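Local coordinates for aminopeptidase-like protein (Chaetomium thermophilum, PDB 5JM6), which probably acts as a zinc-dependent metalloaminopeptidase of the M18 family and assembles into a dodecamer linked to selective autophagy, at residues F115-Y121 with A324-I330; A120-G124 with L362-C366; P123-I127 with Q380-R384; V68-V72 with T106-I112. All coordinates share one frame; numbering follows the deposited sequence.

Contact 1: F115-Y121 with A324-I330; sequences FTVGQAY and APTDGVI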
# COMPACT_ATOMS: atom_id res chain seq x y z
N PHE A 115 -22.68 44.06 -36.49
CA PHE A 115 -21.70 45.12 -36.68
C PHE A 115 -22.31 46.41 -37.23
O PHE A 115 -23.36 46.39 -37.87
CB PHE A 115 -20.57 44.65 -37.61
CG PHE A 115 -21.03 44.27 -38.99
CD1 PHE A 115 -21.57 43.02 -39.25
CD2 PHE A 115 -20.91 45.17 -40.04
CE1 PHE A 115 -21.98 42.68 -40.52
CE2 PHE A 115 -21.32 44.83 -41.32
CZ PHE A 115 -21.86 43.58 -41.56
N THR A 116 -21.64 47.52 -36.95
CA THR A 116 -22.00 48.81 -37.53
C THR A 116 -20.82 49.35 -38.33
O THR A 116 -19.67 49.25 -37.91
CB THR A 116 -22.39 49.85 -36.47
OG1 THR A 116 -21.21 50.29 -35.77
CG2 THR A 116 -23.37 49.26 -35.48
N VAL A 117 -21.12 49.92 -39.49
CA VAL A 117 -20.10 50.49 -40.36
C VAL A 117 -20.03 52.00 -40.14
O VAL A 117 -21.03 52.69 -40.31
CB VAL A 117 -20.41 50.19 -41.84
CG1 VAL A 117 -19.24 50.60 -42.72
CG2 VAL A 117 -20.75 48.72 -42.02
N GLY A 118 -18.86 52.50 -39.75
CA GLY A 118 -18.70 53.92 -39.53
C GLY A 118 -18.97 54.73 -40.78
O GLY A 118 -18.75 54.25 -41.89
N GLN A 119 -19.47 55.96 -40.62
CA GLN A 119 -19.79 56.81 -41.76
C GLN A 119 -18.55 57.25 -42.52
O GLN A 119 -18.63 57.62 -43.69
CB GLN A 119 -20.56 58.05 -41.31
CG GLN A 119 -21.90 57.77 -40.66
CD GLN A 119 -22.50 59.01 -40.04
OE1 GLN A 119 -22.51 60.08 -40.65
NE2 GLN A 119 -22.97 58.88 -38.81
N ALA A 120 -17.41 57.23 -41.85
CA ALA A 120 -16.14 57.61 -42.45
C ALA A 120 -15.37 56.39 -42.97
O ALA A 120 -14.21 56.49 -43.34
CB ALA A 120 -15.29 58.39 -41.47
N TYR A 121 -16.02 55.22 -42.94
CA TYR A 121 -15.37 53.99 -43.37
C TYR A 121 -14.96 53.99 -44.84
O TYR A 121 -15.67 54.49 -45.70
CB TYR A 121 -16.27 52.78 -43.10
CG TYR A 121 -15.63 51.48 -43.52
CD1 TYR A 121 -14.66 50.89 -42.73
CD2 TYR A 121 -15.98 50.86 -44.71
CE1 TYR A 121 -14.05 49.70 -43.11
CE2 TYR A 121 -15.38 49.67 -45.10
CZ TYR A 121 -14.42 49.10 -44.29
OH TYR A 121 -13.83 47.92 -44.67
N ALA A 324 -20.50 58.22 -34.53
CA ALA A 324 -20.09 59.59 -34.77
C ALA A 324 -19.91 59.72 -36.26
O ALA A 324 -19.60 58.73 -36.93
CB ALA A 324 -18.80 59.92 -34.02
N PRO A 325 -20.11 60.92 -36.81
CA PRO A 325 -19.92 61.07 -38.26
C PRO A 325 -18.46 60.86 -38.66
O PRO A 325 -18.17 60.64 -39.84
CB PRO A 325 -20.36 62.51 -38.52
CG PRO A 325 -20.17 63.21 -37.22
CD PRO A 325 -20.49 62.19 -36.17
N THR A 326 -17.56 60.93 -37.69
CA THR A 326 -16.13 60.77 -37.92
C THR A 326 -15.59 59.36 -37.62
O THR A 326 -14.38 59.16 -37.61
CB THR A 326 -15.33 61.81 -37.11
OG1 THR A 326 -15.76 61.78 -35.74
CG2 THR A 326 -15.58 63.20 -37.67
N ASP A 327 -16.48 58.41 -37.33
CA ASP A 327 -16.04 57.04 -37.07
C ASP A 327 -15.62 56.34 -38.35
O ASP A 327 -16.44 56.15 -39.26
CB ASP A 327 -17.15 56.22 -36.40
CG ASP A 327 -17.30 56.52 -34.92
OD1 ASP A 327 -16.30 56.94 -34.29
OD2 ASP A 327 -18.41 56.32 -34.39
N GLY A 328 -14.37 55.92 -38.41
CA GLY A 328 -13.83 55.32 -39.62
C GLY A 328 -13.72 53.82 -39.56
O GLY A 328 -13.43 53.18 -40.57
N VAL A 329 -13.96 53.23 -38.39
CA VAL A 329 -13.82 51.79 -38.26
C VAL A 329 -15.16 51.08 -38.28
O VAL A 329 -16.22 51.71 -38.23
CB VAL A 329 -13.09 51.42 -36.95
CG1 VAL A 329 -11.76 52.14 -36.86
CG2 VAL A 329 -13.96 51.75 -35.74
N ILE A 330 -15.10 49.76 -38.32
CA ILE A 330 -16.28 48.92 -38.18
C ILE A 330 -16.30 48.41 -36.74
O ILE A 330 -15.28 47.97 -36.22
CB ILE A 330 -16.27 47.73 -39.17
CG1 ILE A 330 -16.51 48.22 -40.60
CG2 ILE A 330 -17.31 46.69 -38.78
CD1 ILE A 330 -16.41 47.13 -41.65

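Contact 2: A120-G124 with L362-C366; sequences AYKPG and LESFC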
# COMPACT_ATOMS: atom_id res chain seq x y z
N ALA A 120 -17.41 57.23 -41.85
CA ALA A 120 -16.14 57.61 -42.45
C ALA A 120 -15.37 56.39 -42.97
O ALA A 120 -14.21 56.49 -43.34
CB ALA A 120 -15.29 58.39 -41.47
N TYR A 121 -16.02 55.22 -42.94
CA TYR A 121 -15.37 53.99 -43.37
C TYR A 121 -14.96 53.99 -44.84
O TYR A 121 -15.67 54.49 -45.70
CB TYR A 121 -16.27 52.78 -43.10
CG TYR A 121 -15.63 51.48 -43.52
CD1 TYR A 121 -14.66 50.89 -42.73
CD2 TYR A 121 -15.98 50.86 -44.71
CE1 TYR A 121 -14.05 49.70 -43.11
CE2 TYR A 121 -15.38 49.67 -45.10
CZ TYR A 121 -14.42 49.10 -44.29
OH TYR A 121 -13.83 47.92 -44.67
N LYS A 122 -13.78 53.43 -45.09
CA LYS A 122 -13.28 53.12 -46.43
C LYS A 122 -12.56 51.78 -46.36
O LYS A 122 -12.05 51.42 -45.30
CB LYS A 122 -12.32 54.20 -46.95
CG LYS A 122 -12.64 55.62 -46.53
CD LYS A 122 -11.37 56.46 -46.43
CE LYS A 122 -10.36 55.83 -45.47
NZ LYS A 122 -9.22 56.74 -45.16
N PRO A 123 -12.51 51.03 -47.47
CA PRO A 123 -11.76 49.77 -47.49
C PRO A 123 -10.32 49.96 -47.03
O PRO A 123 -9.62 50.86 -47.50
CB PRO A 123 -11.81 49.35 -48.96
CG PRO A 123 -13.08 49.95 -49.46
CD PRO A 123 -13.23 51.26 -48.74
N GLY A 124 -9.88 49.11 -46.11
CA GLY A 124 -8.55 49.22 -45.52
C GLY A 124 -8.59 49.73 -44.09
O GLY A 124 -7.60 49.64 -43.37
N LEU A 362 -15.79 43.30 -46.51
CA LEU A 362 -14.75 44.06 -47.16
C LEU A 362 -14.86 44.00 -48.68
O LEU A 362 -14.77 45.02 -49.36
CB LEU A 362 -13.37 43.58 -46.71
CG LEU A 362 -12.19 44.27 -47.38
CD1 LEU A 362 -12.28 45.78 -47.19
CD2 LEU A 362 -10.89 43.74 -46.81
N GLU A 363 -15.08 42.80 -49.22
CA GLU A 363 -15.25 42.65 -50.66
C GLU A 363 -16.46 43.42 -51.16
O GLU A 363 -16.47 43.94 -52.28
CB GLU A 363 -15.39 41.18 -51.05
CG GLU A 363 -15.66 40.97 -52.52
CD GLU A 363 -16.45 39.72 -52.79
OE1 GLU A 363 -17.42 39.47 -52.05
OE2 GLU A 363 -16.10 38.98 -53.74
N SER A 364 -17.49 43.51 -50.32
CA SER A 364 -18.68 44.28 -50.66
C SER A 364 -18.32 45.76 -50.85
O SER A 364 -18.67 46.36 -51.86
CB SER A 364 -19.75 44.12 -49.59
OG SER A 364 -20.91 44.87 -49.92
N PHE A 365 -17.62 46.33 -49.88
CA PHE A 365 -17.23 47.73 -49.97
C PHE A 365 -16.17 47.96 -51.05
O PHE A 365 -16.03 49.07 -51.56
CB PHE A 365 -16.72 48.25 -48.63
CG PHE A 365 -17.82 48.54 -47.65
CD1 PHE A 365 -18.47 49.77 -47.67
CD2 PHE A 365 -18.21 47.59 -46.72
CE1 PHE A 365 -19.48 50.04 -46.77
CE2 PHE A 365 -19.22 47.86 -45.83
CZ PHE A 365 -19.86 49.08 -45.85
N CYS A 366 -15.44 46.91 -51.40
CA CYS A 366 -14.49 46.99 -52.50
C CYS A 366 -15.21 47.13 -53.84
O CYS A 366 -14.74 47.84 -54.73
CB CYS A 366 -13.58 45.76 -52.53
SG CYS A 366 -12.32 45.72 -51.24

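Contact 3: P123-I127 with Q380-R384; sequences PGNGI and QTYAR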
# COMPACT_ATOMS: atom_id res chain seq x y z
N PRO A 123 -12.51 51.03 -47.47
CA PRO A 123 -11.76 49.77 -47.49
C PRO A 123 -10.32 49.96 -47.03
O PRO A 123 -9.62 50.86 -47.50
CB PRO A 123 -11.81 49.35 -48.96
CG PRO A 123 -13.08 49.95 -49.46
CD PRO A 123 -13.23 51.26 -48.74
N GLY A 124 -9.88 49.11 -46.11
CA GLY A 124 -8.55 49.22 -45.52
C GLY A 124 -8.59 49.73 -44.09
O GLY A 124 -7.60 49.64 -43.37
N ASN A 125 -9.74 50.26 -43.68
CA ASN A 125 -9.92 50.70 -42.31
C ASN A 125 -10.11 49.51 -41.38
O ASN A 125 -10.60 48.45 -41.79
CB ASN A 125 -11.12 51.65 -42.20
CG ASN A 125 -10.85 52.99 -42.85
OD1 ASN A 125 -9.80 53.20 -43.46
ND2 ASN A 125 -11.81 53.90 -42.74
N GLY A 126 -9.72 49.68 -40.12
CA GLY A 126 -9.68 48.57 -39.18
C GLY A 126 -11.02 48.24 -38.56
O GLY A 126 -11.99 48.98 -38.68
N ILE A 127 -11.05 47.10 -37.88
CA ILE A 127 -12.24 46.63 -37.20
C ILE A 127 -11.99 46.57 -35.70
O ILE A 127 -10.96 46.05 -35.26
CB ILE A 127 -12.67 45.25 -37.71
CG1 ILE A 127 -12.69 45.24 -39.24
CG2 ILE A 127 -14.03 44.87 -37.14
CD1 ILE A 127 -12.41 43.89 -39.83
N GLN A 380 -4.36 44.72 -44.47
CA GLN A 380 -4.23 46.13 -44.12
C GLN A 380 -5.35 46.38 -43.13
O GLN A 380 -5.17 47.07 -42.13
CB GLN A 380 -4.35 47.05 -45.34
CG GLN A 380 -3.17 46.99 -46.30
CD GLN A 380 -3.26 48.05 -47.38
OE1 GLN A 380 -3.31 49.24 -47.10
NE2 GLN A 380 -3.29 47.61 -48.64
N THR A 381 -6.50 45.79 -43.42
CA THR A 381 -7.64 45.84 -42.52
C THR A 381 -7.30 45.18 -41.19
O THR A 381 -7.47 45.78 -40.13
CB THR A 381 -8.87 45.14 -43.13
OG1 THR A 381 -9.21 45.76 -44.37
CG2 THR A 381 -10.06 45.25 -42.18
N TYR A 382 -6.80 43.95 -41.25
CA TYR A 382 -6.46 43.21 -40.04
C TYR A 382 -5.39 43.95 -39.22
O TYR A 382 -5.46 43.98 -37.99
CB TYR A 382 -5.99 41.79 -40.38
CG TYR A 382 -7.12 40.85 -40.77
CD1 TYR A 382 -8.39 41.01 -40.25
CD2 TYR A 382 -6.90 39.79 -41.65
CE1 TYR A 382 -9.42 40.15 -40.59
CE2 TYR A 382 -7.92 38.93 -42.00
CZ TYR A 382 -9.18 39.11 -41.47
OH TYR A 382 -10.20 38.25 -41.81
N ALA A 383 -4.43 44.57 -39.90
CA ALA A 383 -3.35 45.28 -39.21
C ALA A 383 -3.84 46.53 -38.48
O ALA A 383 -3.17 47.02 -37.57
CB ALA A 383 -2.26 45.66 -40.20
N ARG A 384 -4.99 47.05 -38.88
CA ARG A 384 -5.58 48.21 -38.21
C ARG A 384 -6.64 47.80 -37.19
O ARG A 384 -7.33 48.64 -36.63
CB ARG A 384 -6.16 49.18 -39.23
CG ARG A 384 -5.13 49.70 -40.23
CD ARG A 384 -5.64 50.88 -41.03
NE ARG A 384 -5.27 50.76 -42.44
CZ ARG A 384 -4.22 51.35 -43.00
NH1 ARG A 384 -3.43 52.13 -42.27
NH2 ARG A 384 -3.97 51.18 -44.29

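Contact 4: V68-V72 with T106-I112; sequences VFHVV and TRNGSSI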
# COMPACT_ATOMS: atom_id res chain seq x y z
N VAL A 68 -28.98 28.38 -25.80
CA VAL A 68 -28.23 29.17 -26.76
C VAL A 68 -29.15 29.66 -27.89
O VAL A 68 -28.93 30.74 -28.44
CB VAL A 68 -27.03 28.36 -27.32
CG1 VAL A 68 -27.50 27.22 -28.22
CG2 VAL A 68 -26.06 29.26 -28.06
N PHE A 69 -30.20 28.90 -28.19
CA PHE A 69 -31.14 29.29 -29.23
C PHE A 69 -32.03 30.45 -28.80
O PHE A 69 -32.46 31.25 -29.63
CB PHE A 69 -32.01 28.10 -29.64
CG PHE A 69 -31.22 26.92 -30.09
CD1 PHE A 69 -30.51 26.95 -31.27
CD2 PHE A 69 -31.18 25.77 -29.32
CE1 PHE A 69 -29.78 25.86 -31.69
CE2 PHE A 69 -30.44 24.68 -29.73
CZ PHE A 69 -29.74 24.72 -30.91
N HIS A 70 -32.31 30.54 -27.51
CA HIS A 70 -33.06 31.68 -27.00
C HIS A 70 -32.20 32.94 -27.05
O HIS A 70 -32.70 34.03 -27.32
CB HIS A 70 -33.56 31.43 -25.58
CG HIS A 70 -34.69 30.44 -25.51
ND1 HIS A 70 -34.48 29.08 -25.51
CD2 HIS A 70 -36.03 30.62 -25.46
CE1 HIS A 70 -35.65 28.46 -25.45
NE2 HIS A 70 -36.60 29.38 -25.42
N VAL A 71 -30.91 32.78 -26.79
CA VAL A 71 -30.01 33.92 -26.75
C VAL A 71 -29.89 34.61 -28.11
O VAL A 71 -29.96 35.83 -28.20
CB VAL A 71 -28.61 33.51 -26.25
CG1 VAL A 71 -27.64 34.68 -26.35
CG2 VAL A 71 -28.70 33.02 -24.83
N VAL A 72 -29.73 33.82 -29.17
CA VAL A 72 -29.64 34.40 -30.51
C VAL A 72 -30.97 35.05 -30.89
O VAL A 72 -31.00 36.12 -31.50
CB VAL A 72 -29.24 33.34 -31.55
CG1 VAL A 72 -29.58 33.81 -32.96
CG2 VAL A 72 -27.75 33.05 -31.44
N THR A 106 -26.43 35.27 -39.00
CA THR A 106 -26.75 34.15 -38.14
C THR A 106 -26.22 32.84 -38.73
O THR A 106 -26.17 32.69 -39.95
CB THR A 106 -28.27 34.07 -37.92
OG1 THR A 106 -28.66 35.02 -36.92
CG2 THR A 106 -28.73 32.68 -37.52
N ARG A 107 -25.80 31.92 -37.87
CA ARG A 107 -25.44 30.58 -38.30
C ARG A 107 -26.04 29.56 -37.33
O ARG A 107 -25.78 29.61 -36.13
CB ARG A 107 -23.92 30.43 -38.39
CG ARG A 107 -23.46 29.22 -39.18
CD ARG A 107 -21.95 29.21 -39.37
NE ARG A 107 -21.53 30.07 -40.47
CZ ARG A 107 -20.31 30.06 -41.01
NH1 ARG A 107 -19.39 29.23 -40.54
NH2 ARG A 107 -20.02 30.88 -42.01
N ASN A 108 -26.87 28.67 -37.87
CA ASN A 108 -27.54 27.60 -37.11
C ASN A 108 -28.44 28.14 -35.99
O ASN A 108 -28.90 27.39 -35.12
CB ASN A 108 -26.46 26.65 -36.56
CG ASN A 108 -27.03 25.52 -35.71
OD1 ASN A 108 -27.69 24.61 -36.21
ND2 ASN A 108 -26.76 25.57 -34.40
N GLY A 109 -28.78 29.42 -36.06
CA GLY A 109 -29.63 30.02 -35.04
C GLY A 109 -28.99 30.04 -33.66
O GLY A 109 -29.63 30.43 -32.69
N SER A 110 -27.78 29.50 -33.56
CA SER A 110 -26.97 29.57 -32.34
C SER A 110 -25.72 30.46 -32.37
O SER A 110 -25.03 30.60 -31.36
CB SER A 110 -26.57 28.15 -31.93
OG SER A 110 -25.83 27.53 -32.95
N SER A 111 -25.40 31.04 -33.53
CA SER A 111 -24.24 31.92 -33.65
C SER A 111 -24.65 33.21 -34.35
O SER A 111 -25.40 33.17 -35.32
CB SER A 111 -23.10 31.25 -34.42
OG SER A 111 -22.21 30.59 -33.55
N ILE A 112 -24.16 34.34 -33.86
CA ILE A 112 -24.54 35.61 -34.44
C ILE A 112 -23.40 36.62 -34.43
O ILE A 112 -22.64 36.72 -33.46
CB ILE A 112 -25.78 36.19 -33.72
CG1 ILE A 112 -26.25 37.48 -34.39
CG2 ILE A 112 -25.51 36.40 -32.24
CD1 ILE A 112 -27.54 38.01 -33.83

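Contact 1: F115-Y121 with A324-I330
Tyr121 holds CG opposite its backbone N (chi1 -180°), while Ile330 runs through CG1 to CD1 as an extended chain (chi2 175°), and together these torsions lay a methyl group over one face of the phenol ring. The evidence for a CH-pi contact is that Ile330 CD1 lies 4.1 Å from the centroid of the Tyr121 ring, 26° off the normal. At the edge of the same ring, near its plane, Gly328 O comes within 3.4 Å of Tyr121 CD1. The other branch of Ile330 serves Phe115, with CG2 of Ile330 4.0 Å from CB of Phe115. Val117 also lies alongside Ile330, its CG1 4.2 Å from Ile330 CG1; the two residues form an antiparallel, non-hydrogen-bonded pair where strand 111-117 meets strand 330-336. Helix 353-368 closes over this cluster with Ile361 and Phe365.

Beyond the strand the contact becomes a backbone one. Gly118 N donates to Val329 O at 3.1 Å, and Ala120 N to Asp327 O at 3.0 Å, this second donor standing above the carbonyl plane. Both donors lie in the type I turn Gly118 to Tyr121. Asp327 O belongs to the last residue of the type I turn from Ala324, whereas Val329 O comes from the approach to the strand. In the Ala324 turn, Ala324 N reaches Asp327 OD2 at 2.8 Å from above the carboxylate plane, and Lys331 forms a salt bridge to that same oxygen. The chemistry is thus divided: apolar packing around Ile330 at the strand end, main-chain bonds from the first turn to Asp327 and Val329, and a buried carboxylate whose two donors would be expected to favour its ionised form.

Contact 2: A120-G124 with L362-C366
Tyr121 and Phe365 make a T-shaped (edge-to-face) pair that joins the loop between strands 111-117 and 127-133 to helix 353-368, which packs against the mixed sheet of the alpha/beta catalytic fold. The aromatic geometry is explicit: the ring centroids are 5.0 Å apart and the planes are inclined at 70°. It is the Tyr121 edge that points at the Phe365 face, with CE2 of Tyr121 3.7 Å from CG of Phe365 and therefore displaced toward the rim of that ring. With CG of Phe365 opposite the carbonyl carbon (chi1 -77°) the ring is directed at the loop, and a chi2 of -85° turns its face to Tyr121. Leu97, from a loop, also packs on Phe365.

Contacts of the Leu362 methyl and the proline ring complete the interface. One methyl of Leu362, CD1, reaches two loop residues: it lies 3.7 Å from Tyr121 OH, the two side chains crossing at about a right angle, and 4.0 Å from Pro123 CB. The proline ring continues along the helix, its CG 4.1 Å from CB of Phe365.

Polar groups contribute little directly, for no hydrogen bond crosses between the segments. The carbonyl oxygen of Phe365, beside the proline ring, instead accepts a hydrogen bond from Asn369 ND2 further along the chain. Glu363, which takes no part in the loop contact, packs on Pro375 of a second subunit, placing this helix at an oligomer interface. Pro123 CB also lies 4.3 Å from the sulfur SG of Cys366.

Contact 3: P123-I127 with Q380-R384
Arg384 NE donates to Gly124 O at 2.7 Å, with an N-H...O angle of 144°. The bond ties the loop leading into strand 127-133 to the short, weakly bonded helix at 380-383 that precedes strand 386-394; the two strands are parallel neighbours in the central sheet of the alpha/beta fold, and the contact sits where both begin. Gly124 O lies at the edge of the guanidinium, in its plane, although the donor is tilted out of the carbonyl plane. A bend in the arginine chain at chi3 turns NE to this oxygen, while nearer the backbone Arg384 CB lies 3.6 Å from Gly126 CA. With an alanine at Arg384, Gly124 O would probably be left without this donor and the glycine loop would be less firmly held to the helix. Arg90 of a third subunit packs on Arg384, Gln380 and Ala383, so the site borders a subunit interface.

Thr381 meets the loop with its methyl. OG1 sits beside the backbone N (chi1 -58°), which puts CG2 opposite that N and aims it at the loop: Thr381 CG2 packs on Ile127 CD1 at 3.6 Å and also lies against a carbonyl oxygen, 3.3 Å from Asn125 O. The hydroxyl OG1 is hydrogen-bonded to Ile377 O instead, and Asn125 ND2 is likewise engaged elsewhere, by Gly328 O. Gly124 adopts a positive phi at which a CB would jam against the preceding carbonyl. Arg384 O accepts a hydrogen bond from Trp510 NE1, and the CA-H of Gly126 is also aimed at it, with CA 3.5 Å from that oxygen and an angle of 164° at the hydrogen.

Contact 4: V68-V72 with T106-I112
Phe69 and Val72 on helix 68-81 pack against the connection between strands 102-107 and 111-117, and the two segments meet without a hydrogen bond. Aromatic contacts come first. Phe69 meets the turn with its ring edge: CE1 of Phe69 is 3.9 Å from Asn108 O, and CD1 of Phe69 is 3.9 Å from Gly109 O. Val68 CG1, from the same helix, stands over the centre of one ring face. Were Phe69 replaced by an alanine, a gap would probably open beside the Asn108 and Gly109 carbonyls, and Val68 CG1 would lose the ring beneath it.

Contacts of the valine side chains form the second group. Val72 straddles Gly109 O, which meets its CB and both methyls. With CG1 opposite the backbone N (chi1 162°), CG2 falls opposite the carbonyl carbon and faces Ser110 and Ile112; it lies against Ser110 C and 4.1 Å from Ile112 CG2, so one methyl spans turn and strand. Val68 joins in with CG1 3.9 Å from Ser110 CB.

The polar contacts shape the strand connection itself. Asn108 ND2 donates to Ser110 OG at 2.6 Å, the acceptor lying in the amide plane, and a second, weak bond links OG to Asp337. Asn108 OD1 is met by Lys473 of a second subunit. Two residues, Ser110 and Ser111, lie across from the single residue Arg107, and Arg107 N donates to Ser111 O at 2.9 Å.

The arrangement is a helix laid on a beta hairpin carrying a classic beta bulge, set back from the metal centre: the side chain of Val68 is about 8 Å from that of the zinc ligand His133 and about 12 Å from a zinc ion.

In the fold
Contacts 1, 2 and 3 cluster at one end of the mixed sheet, their centres 9 to 12 Å apart, whereas contact 4 lies 26 to 27 Å from each of them, nearer the zinc site. Strand 111-117 runs from one region to the other, serving contact 4 at its start and contact 1 at its end. The chain then passes through the loop after this strand, which serves contacts 1, 2 and 3, into strand 127-133. Contact 4 closes first in sequence; the later partners are the approach to strand 330-336, helix 353-368 and helix 380-383, in that order. One loop is therefore braced against three distant parts of the chain.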